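PDB 3EZS: aminotransferase AspB from Helicobacter pylori 26695, which probably works as a pyridoxal 5'-phosphate-dependent transaminase of the class I and II aminotransferase family. Local coordinates for residues 281-284 against 285-288. Residues are numbered along the deposited sequence; the frame is centred on the assembly and turned at random. Where two conformers were deposited one is given.
Sequences HAEF and FRNI
Arg286 NH2 bonds to Glu283 OE2 at 2.9 Å, on the syn side of the carboxylate. Arg286 NE reaches Glu283 OE1 at 3.2 Å in a nearly straight bond. Glu283, three residues earlier on the same helix, thus takes the guanidinium side-on with both carboxylate oxygens. OE1 sits in the guanidinium plane, but NE lies above the carboxylate plane. The two flat groups are therefore twisted, their planes 48° apart. Both chains leave the helix with CG anti to the backbone N and run side by side; a bend at chi3 of Arg286 (65°) turns its NE edge to the acid. NH1 bonds to the carbonyl O of Tyr200, and more weakly to that of Glu201.

The amides of Phe285, Arg286 and Asn287 make i to i+4 helix bonds, including Arg286 N to Ala282 O at 2.9 Å. On another side of the helix Phe284 and Phe285 form an offset edge-to-face pair, with centroids 5.4 Å apart. The edge of Phe284 is directed at the face of Phe285, and CD2 of Phe284 comes within 3.7 Å of CD1 of Phe285. Ile288 CD1 touches Phe284 CE2 at 4.1 Å. Phe285 CE2 lies 4.2 Å from His281 CD2, at the edge of the imidazole, a loose contact. His281 ND1 and NE2 hydrogen-bond to Asp278 and Ser233.

Helix 280-299 thus carries an i to i+3 salt bridge on one side, and packs buried Phe285 against Pro38 and Ser234. The acid probably offsets the arginine's charge and steadies the guanidinium that ties the helix to the Tyr200 backbone.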
# COMPACT_ATOMS: atom_id res chain seq x y z
N HIS A 281 3.01 -23.51 -14.53
CA HIS A 281 2.14 -23.57 -13.36
C HIS A 281 0.79 -22.85 -13.61
O HIS A 281 -0.23 -23.30 -13.13
CB HIS A 281 2.85 -22.99 -12.12
CG HIS A 281 2.86 -21.50 -12.08
ND1 HIS A 281 3.68 -20.74 -12.87
CD2 HIS A 281 2.13 -20.63 -11.34
CE1 HIS A 281 3.46 -19.46 -12.63
NE2 HIS A 281 2.53 -19.36 -11.70
N ALA A 282 0.79 -21.76 -14.38
CA ALA A 282 -0.44 -21.01 -14.67
C ALA A 282 -1.39 -21.90 -15.45
O ALA A 282 -2.60 -21.96 -15.15
CB ALA A 282 -0.14 -19.74 -15.48
N GLU A 283 -0.85 -22.58 -16.44
CA GLU A 283 -1.62 -23.50 -17.25
C GLU A 283 -2.24 -24.62 -16.39
O GLU A 283 -3.39 -25.02 -16.60
CB GLU A 283 -0.70 -24.07 -18.35
CG GLU A 283 -1.32 -25.13 -19.25
CD GLU A 283 -2.52 -24.63 -20.03
OE1 GLU A 283 -2.63 -23.40 -20.25
OE2 GLU A 283 -3.34 -25.47 -20.45
N PHE A 284 -1.47 -25.14 -15.44
CA PHE A 284 -1.96 -26.20 -14.54
C PHE A 284 -3.24 -25.75 -13.82
O PHE A 284 -4.22 -26.50 -13.75
CB PHE A 284 -0.88 -26.59 -13.53
CG PHE A 284 -1.34 -27.56 -12.48
CD1 PHE A 284 -1.25 -28.93 -12.69
CD2 PHE A 284 -1.85 -27.11 -11.27
CE1 PHE A 284 -1.67 -29.83 -11.72
CE2 PHE A 284 -2.27 -28.00 -10.28
CZ PHE A 284 -2.18 -29.37 -10.51
N PHE A 285 -3.24 -24.52 -13.31
CA PHE A 285 -4.43 -24.01 -12.63
C PHE A 285 -5.55 -23.67 -13.62
O PHE A 285 -6.71 -23.99 -13.35
CB PHE A 285 -4.09 -22.81 -11.75
CG PHE A 285 -3.12 -23.12 -10.65
CD1 PHE A 285 -3.39 -24.14 -9.73
CD2 PHE A 285 -1.96 -22.35 -10.49
CE1 PHE A 285 -2.49 -24.44 -8.71
CE2 PHE A 285 -1.06 -22.64 -9.47
CZ PHE A 285 -1.33 -23.68 -8.57
N ARG A 286 -5.21 -23.07 -14.75
CA ARG A 286 -6.21 -22.71 -15.77
C ARG A 286 -7.00 -23.93 -16.21
O ARG A 286 -8.20 -23.86 -16.42
CB ARG A 286 -5.56 -22.08 -17.00
CG ARG A 286 -6.60 -21.47 -17.97
CD ARG A 286 -6.03 -21.13 -19.34
NE ARG A 286 -5.59 -22.32 -20.08
CZ ARG A 286 -6.40 -23.22 -20.66
NH1 ARG A 286 -7.72 -23.11 -20.60
NH2 ARG A 286 -5.89 -24.27 -21.30
N ASN A 287 -6.30 -25.04 -16.38
CA ASN A 287 -6.96 -26.25 -16.80
C ASN A 287 -8.04 -26.70 -15.81
O ASN A 287 -9.06 -27.19 -16.22
CB ASN A 287 -5.96 -27.37 -17.00
CG ASN A 287 -6.59 -28.55 -17.63
OD1 ASN A 287 -6.77 -29.58 -16.98
ND2 ASN A 287 -7.04 -28.39 -18.88
N ILE A 288 -7.80 -26.51 -14.51
CA ILE A 288 -8.78 -26.86 -13.49
C ILE A 288 -10.00 -25.95 -13.63
O ILE A 288 -11.13 -26.43 -13.64
CB ILE A 288 -8.22 -26.75 -12.05
CG1 ILE A 288 -7.10 -27.76 -11.80
CG2 ILE A 288 -9.32 -27.01 -11.02
CD1 ILE A 288 -6.38 -27.49 -10.45